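Local coordinates for protein abietadiene synthase, chloroplastic (PDB 3S9V) that is a mostly helical, chloroplastic enzyme of the plant terpene synthase family, pairing an N-terminal terpene synthase domain with a metal-binding one, at residues W61-P66 against A236-M240; S71-H75 against L117-G121; I129-R133 against L167-Y171. All blocks are in the same frame, centred on the assembly; numbering follows the deposited sequence.

Contact 1: residues W61-P66 against A236-M240; sequences WVARIP and AAVFM
I65 packs on M240 in a mainly buried, apolar helix-to-turn contact, in which the end of helix 56-62 and the turn after it rest on helix 232-242; M240 lies at its more exposed margin. The evidence for the turn is its type I shape from V62 to I65, closed by the bond from I65 N to V62 O (3.2 Å). Toward it the helix presents a methyl from A236, a ring edge from F239 and a thioether from M240. The A236 methyl fits beneath the turn, its CB 3.9 Å from I65 CD1 and 3.8 Å from W61 O, and here the chains come nearest, V62 and A236 having CA atoms 5.5 Å apart. One turn further on, M240 reaches across the loop. Its CG stands beside the backbone N (chi1 -72°) and its chain bends at chi3 (-77°), which swings the terminal methyl back toward helix 56-62. CE thereby comes to the rim of the W61 indole, near the ring plane and 4.0 Å from CE3, while also lying 3.8 Å from R64 CB; SD sits against the backbone of I65. The other branch of I65, CG2, meets the F239 ring at its edge, 3.5 Å from CE2, the two side chains crossing at about a right angle. R64 keeps only its root in the contact. Its extended chain leads away, laying the guanidinium over one face of W61 toward the rim, and NH1 forms a salt bridge with E161. L251 of helix 245-258 adds a further apolar neighbour to I65. A236 lying close under the turn and M240 reaching over its side make this helix-to-turn packing within the all-helical N-terminal part of a plant terpene synthase.

Contact 2: residues S71-H75 against L117-G121; sequences SDNPH and LWRTG
P74 lays its ring over one face of the W118 indole, CG standing 3.5 Å from the centroid of the five-membered ring and 14° off the normal, which meets the geometry of a CH-pi contact. CB shares in the overlap above CE2 and NE1. Farther along the indole, N73 O comes within 3.4 Å of CH2 at an oblique angle, and D72 OD1 lies in plane at the benzo edge. That same oxygen forms a salt bridge with R119 NH2 (3.1 Å). The two charged groups approach from opposite directions, yet their planes are 89° apart, so one oxygen meets one nitrogen and the pairing is not the flat two-bond kind. R119 has positive phi as the C-prime residue of the Schellman motif that ends helix 101-117; it also touches a neighbouring molecule in the crystal, which may influence its chain. W118 is held from its polar side too, NE1 donating to A63 O, and V80 of helix 77-85 touches both P74 and W118. Three of the five touching residues are exposed: P74 and W118 account for the larger part of the buried area, and the salt bridge, lying at the surface, is probably weakened by solvent.

Contact 3: residues I129-R133 against L167-Y171; sequences IEFFR and LDLPY
L169 and P170 fit against F132 and R133 where a loop packs on the flank of helix 122-136, and two inverse gamma turns, centred on D168 and P170, give that loop its kinked outline. The principal bump is the isobutyl end of L169. Its CD1 stands over one face of the F132 ring, 4.2 Å from the ring centroid and 24° off the normal, as a CH-pi contact, displaced toward the rim. L169 CD2 comes closer, 3.4 Å from F132 CD1. The phenyl is swung out to meet the leucine because CG lies opposite the backbone N (chi1 177°), and the two side chains cross at about a right angle. L169 CB lies over one face of Y171, offset toward its rim, so the leucine touches two aromatic rings. F155 and L159 of helix 151-164 also touch F132.

The second bump is P170. Its CG settles against the aliphatic part of R133, 3.7 Å from CG, while CD comes to the edge of the F132 ring near its plane; the proline thus occupies the notch between two consecutive helical side chains. A third fit sets I129 CG2 against D168 O at 3.7 Å, with L169 CD2 also close by. Beyond the proline, R133 bends at chi3 and turns its guanidinium to D168, where NH1 and OD2 make a long salt bridge of 3.6 Å. Within the loop itself, Y171 OH donates to L167 O at 2.8 Å, the donor tilted 30° from the carbonyl plane.

Overall arrangement
From the N terminus, the chain leaves helix 56-62 through the turn of contact 1, then enters the loop of 71-75, whose partner 117-121 follows helix 101-117: contact 2 closes first. Contact 3 opens in helix 122-136 and closes at 167-171, so these two stand in series. Both nest inside the long loop that contact 1 shuts at helix 232-242. Contacts 1 and 2 join directly, through the probable bond from H75 N to I65 O and through W118. Contact 1 ties helix 56-62 to helix 232-242, contact 2 the loop before helix 77-85 to the end of helix 101-117, and contact 3 helix 122-136 to the loop after helix 151-164.

Contact 1: residues W61-P66 against A236-M240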
loop_
_atom_site.group_PDB
_atom_site.type_symbol
_atom_site.label_atom_id
_atom_site.label_comp_id
_atom_site.label_asym_id
_atom_site.label_seq_id
_atom_site.Cartn_x
_atom_site.Cartn_y
_atom_site.Cartn_z
ATOM N N TRP A 61 1.703 -14.017 33.876
ATOM C CA TRP A 61 1.917 -12.865 34.747
ATOM C C TRP A 61 0.627 -12.398 35.404
ATOM O O TRP A 61 0.620 -12.021 36.576
ATOM C CB TRP A 61 2.580 -11.711 33.983
ATOM C CG TRP A 61 4.078 -11.843 33.953
ATOM C CD1 TRP A 61 4.833 -12.458 32.993
ATOM C CD2 TRP A 61 4.995 -11.423 34.979
ATOM N NE1 TRP A 61 6.162 -12.450 33.361
ATOM C CE2 TRP A 61 6.289 -11.823 34.573
ATOM C CE3 TRP A 61 4.846 -10.751 36.204
ATOM C CZ2 TRP A 61 7.428 -11.575 35.345
ATOM C CZ3 TRP A 61 5.991 -10.503 36.983
ATOM C CH2 TRP A 61 7.261 -10.915 36.545
ATOM N N VAL A 62 -0.470 -12.422 34.659
ATOM C CA VAL A 62 -1.748 -12.032 35.231
ATOM C C VAL A 62 -2.109 -13.038 36.338
ATOM O O VAL A 62 -2.596 -12.660 37.395
ATOM C CB VAL A 62 -2.852 -12.012 34.148
ATOM C CG1 VAL A 62 -4.207 -11.812 34.783
ATOM C CG2 VAL A 62 -2.577 -10.877 33.156
ATOM N N ALA A 63 -1.830 -14.314 36.091
ATOM C CA ALA A 63 -2.124 -15.393 37.035
ATOM C C ALA A 63 -1.377 -15.266 38.356
ATOM O O ALA A 63 -1.728 -15.912 39.340
ATOM C CB ALA A 63 -1.807 -16.731 36.395
ATOM N N ARG A 64 -0.345 -14.434 38.380
ATOM C CA ARG A 64 0.427 -14.239 39.593
ATOM C C ARG A 64 -0.257 -13.342 40.615
ATOM O O ARG A 64 -0.037 -13.488 41.823
ATOM C CB ARG A 64 1.786 -13.622 39.278
ATOM C CG ARG A 64 2.774 -14.526 38.614
ATOM C CD ARG A 64 4.146 -13.930 38.811
ATOM N NE ARG A 64 5.151 -14.512 37.938
ATOM C CZ ARG A 64 6.441 -14.212 38.018
ATOM N NH1 ARG A 64 6.862 -13.347 38.935
ATOM N NH2 ARG A 64 7.304 -14.762 37.177
ATOM N N ILE A 65 -1.073 -12.405 40.145
ATOM C CA ILE A 65 -1.730 -11.482 41.064
ATOM C C ILE A 65 -2.559 -12.215 42.120
ATOM O O ILE A 65 -3.515 -12.912 41.798
ATOM C CB ILE A 65 -2.637 -10.507 40.301
ATOM C CG1 ILE A 65 -1.876 -9.913 39.113
ATOM C CG2 ILE A 65 -3.084 -9.384 41.224
ATOM C CD1 ILE A 65 -2.750 -9.090 38.193
ATOM N N PRO A 66 -2.191 -12.065 43.405
ATOM C CA PRO A 66 -2.888 -12.702 44.534
ATOM C C PRO A 66 -4.271 -12.081 44.782
ATOM O O PRO A 66 -4.465 -10.891 44.560
ATOM C CB PRO A 66 -1.935 -12.461 45.698
ATOM C CG PRO A 66 -1.386 -11.097 45.364
ATOM C CD PRO A 66 -1.083 -11.219 43.883
ATOM N N ALA A 236 0.321 -5.990 35.025
ATOM C CA ALA A 236 0.159 -6.903 36.154
ATOM C C ALA A 236 1.278 -6.669 37.163
ATOM O O ALA A 236 1.043 -6.604 38.369
ATOM C CB ALA A 236 0.180 -8.352 35.668
ATOM N N ALA A 237 2.500 -6.541 36.660
ATOM C CA ALA A 237 3.653 -6.299 37.513
ATOM C C ALA A 237 3.475 -4.977 38.249
ATOM O O ALA A 237 3.668 -4.912 39.459
ATOM C CB ALA A 237 4.919 -6.261 36.680
ATOM N N VAL A 238 3.103 -3.924 37.526
ATOM C CA VAL A 238 2.907 -2.624 38.173
ATOM C C VAL A 238 1.838 -2.714 39.261
ATOM O O VAL A 238 1.975 -2.109 40.319
ATOM C CB VAL A 238 2.457 -1.520 37.176
ATOM C CG1 VAL A 238 2.165 -0.227 37.939
ATOM C CG2 VAL A 238 3.522 -1.285 36.126
ATOM N N PHE A 239 0.767 -3.461 38.999
ATOM C CA PHE A 239 -0.303 -3.587 39.980
ATOM C C PHE A 239 0.178 -4.267 41.239
ATOM O O PHE A 239 -0.161 -3.848 42.344
ATOM C CB PHE A 239 -1.485 -4.388 39.437
ATOM C CG PHE A 239 -2.551 -4.637 40.466
ATOM C CD1 PHE A 239 -3.439 -3.630 40.821
ATOM C CD2 PHE A 239 -2.631 -5.866 41.123
ATOM C CE1 PHE A 239 -4.391 -3.835 41.817
ATOM C CE2 PHE A 239 -3.579 -6.083 42.120
ATOM C CZ PHE A 239 -4.461 -5.063 42.469
ATOM N N MET A 240 0.951 -5.334 41.068
ATOM C CA MET A 240 1.473 -6.071 42.205
ATOM C C MET A 240 2.446 -5.234 43.039
ATOM O O MET A 240 2.611 -5.484 44.232
ATOM C CB MET A 240 2.142 -7.381 41.742
ATOM C CG MET A 240 1.142 -8.449 41.272
ATOM S SD MET A 240 1.814 -10.120 41.063
ATOM C CE MET A 240 2.687 -9.925 39.493
#

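Contact 2: residues S71-H75 against L117-G121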
loop_
_atom_site.group_PDB
_atom_site.type_symbol
_atom_site.label_atom_id
_atom_site.label_comp_id
_atom_site.label_asym_id
_atom_site.label_seq_id
_atom_site.Cartn_x
_atom_site.Cartn_y
_atom_site.Cartn_z
ATOM N N SER A 71 -7.032 -13.490 50.577
ATOM C CA SER A 71 -7.141 -14.941 50.604
ATOM C C SER A 71 -5.981 -15.586 49.848
ATOM O O SER A 71 -5.339 -14.943 49.013
ATOM C CB SER A 71 -8.464 -15.354 49.966
ATOM O OG SER A 71 -8.516 -16.749 49.764
ATOM N N ASP A 72 -5.714 -16.856 50.139
ATOM C CA ASP A 72 -4.637 -17.579 49.469
ATOM C C ASP A 72 -5.093 -18.204 48.150
ATOM O O ASP A 72 -5.214 -19.426 48.024
ATOM C CB ASP A 72 -4.070 -18.668 50.375
ATOM C CG ASP A 72 -3.128 -19.594 49.638
ATOM O OD1 ASP A 72 -2.218 -19.089 48.947
ATOM O OD2 ASP A 72 -3.304 -20.828 49.747
ATOM N N ASN A 73 -5.343 -17.350 47.167
ATOM C CA ASN A 73 -5.785 -17.799 45.857
ATOM C C ASN A 73 -5.380 -16.769 44.815
ATOM O O ASN A 73 -5.128 -15.607 45.143
ATOM C CB ASN A 73 -7.308 -17.939 45.819
ATOM C CG ASN A 73 -7.840 -18.880 46.875
ATOM O OD1 ASN A 73 -8.430 -18.447 47.866
ATOM N ND2 ASN A 73 -7.635 -20.181 46.668
ATOM N N PRO A 74 -5.296 -17.182 43.545
ATOM C CA PRO A 74 -4.925 -16.190 42.538
ATOM C C PRO A 74 -6.142 -15.282 42.445
ATOM O O PRO A 74 -7.260 -15.723 42.715
ATOM C CB PRO A 74 -4.744 -17.028 41.272
ATOM C CG PRO A 74 -4.391 -18.389 41.794
ATOM C CD PRO A 74 -5.327 -18.536 42.966
ATOM N N HIS A 75 -5.939 -14.019 42.088
ATOM C CA HIS A 75 -7.060 -13.101 41.958
ATOM C C HIS A 75 -7.897 -13.504 40.743
ATOM O O HIS A 75 -9.108 -13.296 40.720
ATOM C CB HIS A 75 -6.556 -11.670 41.802
ATOM C CG HIS A 75 -7.647 -10.647 41.749
ATOM N ND1 HIS A 75 -8.462 -10.372 42.826
ATOM C CD2 HIS A 75 -8.051 -9.825 40.752
ATOM C CE1 HIS A 75 -9.319 -9.422 42.495
ATOM N NE2 HIS A 75 -9.089 -9.073 41.241
ATOM N N LEU A 117 4.551 -20.864 42.259
ATOM C CA LEU A 117 4.090 -19.910 43.259
ATOM C C LEU A 117 2.725 -20.304 43.817
ATOM O O LEU A 117 2.411 -20.009 44.965
ATOM C CB LEU A 117 4.023 -18.495 42.665
ATOM C CG LEU A 117 5.340 -17.829 42.231
ATOM C CD1 LEU A 117 5.049 -16.450 41.645
ATOM C CD2 LEU A 117 6.284 -17.698 43.418
ATOM N N TRP A 118 1.910 -20.970 43.011
ATOM C CA TRP A 118 0.596 -21.376 43.491
ATOM C C TRP A 118 0.579 -22.827 43.962
ATOM O O TRP A 118 -0.482 -23.394 44.245
ATOM C CB TRP A 118 -0.457 -21.127 42.405
ATOM C CG TRP A 118 -0.726 -19.664 42.227
ATOM C CD1 TRP A 118 -0.561 -18.930 41.091
ATOM C CD2 TRP A 118 -1.145 -18.741 43.245
ATOM N NE1 TRP A 118 -0.845 -17.608 41.335
ATOM C CE2 TRP A 118 -1.205 -17.464 42.650
ATOM C CE3 TRP A 118 -1.472 -18.872 44.604
ATOM C CZ2 TRP A 118 -1.582 -16.315 43.368
ATOM C CZ3 TRP A 118 -1.848 -17.727 45.322
ATOM C CH2 TRP A 118 -1.899 -16.468 44.699
ATOM N N ARG A 119 1.770 -23.415 44.044
ATOM C CA ARG A 119 1.936 -24.787 44.506
ATOM C C ARG A 119 0.985 -25.715 43.774
ATOM O O ARG A 119 0.386 -26.604 44.374
ATOM C CB ARG A 119 1.665 -24.846 46.012
ATOM C CG ARG A 119 2.334 -23.718 46.792
ATOM C CD ARG A 119 1.676 -23.512 48.147
ATOM N NE ARG A 119 1.528 -22.094 48.478
ATOM C CZ ARG A 119 0.780 -21.234 47.791
ATOM N NH1 ARG A 119 0.103 -21.638 46.725
ATOM N NH2 ARG A 119 0.704 -19.966 48.169
ATOM N N THR A 120 0.849 -25.513 42.470
ATOM C CA THR A 120 -0.059 -26.332 41.689
ATOM C C THR A 120 0.572 -26.847 40.391
ATOM O O THR A 120 1.670 -26.433 40.013
ATOM C CB THR A 120 -1.359 -25.545 41.390
ATOM O OG1 THR A 120 -2.313 -26.411 40.764
ATOM C CG2 THR A 120 -1.075 -24.357 40.483
ATOM N N GLY A 121 -0.121 -27.779 39.740
ATOM C CA GLY A 121 0.354 -28.364 38.498
ATOM C C GLY A 121 1.749 -28.962 38.558
ATOM O O GLY A 121 2.568 -28.708 37.672
#

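Contact 3: residues I129-R133 against L167-Y171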
loop_
_atom_site.group_PDB
_atom_site.type_symbol
_atom_site.label_atom_id
_atom_site.label_comp_id
_atom_site.label_asym_id
_atom_site.label_seq_id
_atom_site.Cartn_x
_atom_site.Cartn_y
_atom_site.Cartn_z
ATOM N N ILE A 129 10.038 -27.931 32.989
ATOM C CA ILE A 129 11.446 -27.873 33.358
ATOM C C ILE A 129 12.281 -28.656 32.357
ATOM O O ILE A 129 13.320 -28.177 31.891
ATOM C CB ILE A 129 11.686 -28.441 34.780
ATOM C CG1 ILE A 129 11.219 -27.426 35.824
ATOM C CG2 ILE A 129 13.166 -28.749 34.989
ATOM C CD1 ILE A 129 11.460 -27.863 37.252
ATOM N N GLU A 130 11.811 -29.851 32.016
ATOM C CA GLU A 130 12.517 -30.704 31.068
ATOM C C GLU A 130 12.590 -30.049 29.702
ATOM O O GLU A 130 13.641 -30.069 29.060
ATOM C CB GLU A 130 11.827 -32.063 30.971
ATOM C CG GLU A 130 11.590 -32.686 32.341
ATOM C CD GLU A 130 11.006 -34.083 32.277
ATOM O OE1 GLU A 130 10.231 -34.371 31.338
ATOM O OE2 GLU A 130 11.310 -34.889 33.183
ATOM N N PHE A 131 11.486 -29.462 29.247
ATOM C CA PHE A 131 11.512 -28.799 27.950
ATOM C C PHE A 131 12.507 -27.654 27.990
ATOM O O PHE A 131 13.351 -27.524 27.111
ATOM C CB PHE A 131 10.155 -28.218 27.565
ATOM C CG PHE A 131 10.227 -27.329 26.356
ATOM C CD1 PHE A 131 10.223 -27.874 25.077
ATOM C CD2 PHE A 131 10.392 -25.953 26.495
ATOM C CE1 PHE A 131 10.389 -27.069 23.961
ATOM C CE2 PHE A 131 10.559 -25.141 25.382
ATOM C CZ PHE A 131 10.558 -25.698 24.113
ATOM N N PHE A 132 12.396 -26.819 29.017
ATOM C CA PHE A 132 13.286 -25.675 29.154
ATOM C C PHE A 132 14.748 -26.100 29.126
ATOM O O PHE A 132 15.574 -25.442 28.497
ATOM C CB PHE A 132 12.979 -24.916 30.448
ATOM C CG PHE A 132 13.902 -23.750 30.705
ATOM C CD1 PHE A 132 15.184 -23.951 31.206
ATOM C CD2 PHE A 132 13.492 -22.451 30.437
ATOM C CE1 PHE A 132 16.037 -22.877 31.436
ATOM C CE2 PHE A 132 14.338 -21.373 30.662
ATOM C CZ PHE A 132 15.610 -21.584 31.162
ATOM N N ARG A 133 15.066 -27.196 29.808
ATOM C CA ARG A 133 16.437 -27.693 29.848
ATOM C C ARG A 133 16.900 -28.201 28.480
ATOM O O ARG A 133 18.025 -27.932 28.059
ATOM C CB ARG A 133 16.578 -28.807 30.898
ATOM C CG ARG A 133 17.905 -29.558 30.831
ATOM C CD ARG A 133 18.201 -30.304 32.128
ATOM N NE ARG A 133 17.078 -31.125 32.554
ATOM C CZ ARG A 133 16.359 -30.900 33.646
ATOM N NH1 ARG A 133 16.645 -29.870 34.440
ATOM N NH2 ARG A 133 15.346 -31.703 33.943
ATOM N N LEU A 167 14.520 -23.364 41.444
ATOM C CA LEU A 167 14.178 -24.216 40.311
ATOM C C LEU A 167 15.442 -24.799 39.668
ATOM O O LEU A 167 16.440 -24.097 39.476
ATOM C CB LEU A 167 13.381 -23.422 39.276
ATOM C CG LEU A 167 12.014 -22.909 39.730
ATOM C CD1 LEU A 167 11.354 -22.173 38.579
ATOM C CD2 LEU A 167 11.141 -24.073 40.184
ATOM N N ASP A 168 15.386 -26.084 39.333
ATOM C CA ASP A 168 16.523 -26.781 38.740
ATOM C C ASP A 168 16.705 -26.500 37.251
ATOM O O ASP A 168 16.206 -27.235 36.401
ATOM C CB ASP A 168 16.376 -28.287 38.985
ATOM C CG ASP A 168 17.577 -29.082 38.509
ATOM O OD1 ASP A 168 18.718 -28.616 38.707
ATOM O OD2 ASP A 168 17.377 -30.181 37.947
ATOM N N LEU A 169 17.435 -25.436 36.942
ATOM C CA LEU A 169 17.680 -25.063 35.558
ATOM C C LEU A 169 19.176 -24.972 35.274
ATOM O O LEU A 169 19.976 -24.710 36.173
ATOM C CB LEU A 169 17.009 -23.720 35.245
ATOM C CG LEU A 169 15.492 -23.640 35.440
ATOM C CD1 LEU A 169 15.004 -22.229 35.142
ATOM C CD2 LEU A 169 14.810 -24.646 34.531
ATOM N N PRO A 170 19.568 -25.189 34.011
ATOM C CA PRO A 170 20.954 -25.151 33.539
ATOM C C PRO A 170 21.570 -23.759 33.584
ATOM O O PRO A 170 22.139 -23.300 32.593
ATOM C CB PRO A 170 20.842 -25.662 32.104
ATOM C CG PRO A 170 19.596 -26.473 32.114
ATOM C CD PRO A 170 18.673 -25.640 32.935
ATOM N N TYR A 171 21.464 -23.097 34.732
ATOM C CA TYR A 171 21.997 -21.748 34.899
ATOM C C TYR A 171 23.421 -21.574 34.394
ATOM O O TYR A 171 23.786 -20.498 33.921
ATOM C CB TYR A 171 21.948 -21.334 36.371
ATOM C CG TYR A 171 20.560 -21.348 36.960
ATOM C CD1 TYR A 171 19.558 -20.518 36.458
ATOM C CD2 TYR A 171 20.237 -22.207 38.006
ATOM C CE1 TYR A 171 18.275 -20.547 36.979
ATOM C CE2 TYR A 171 18.955 -22.242 38.537
ATOM C CZ TYR A 171 17.978 -21.414 38.018
ATOM O OH TYR A 171 16.698 -21.475 38.525
#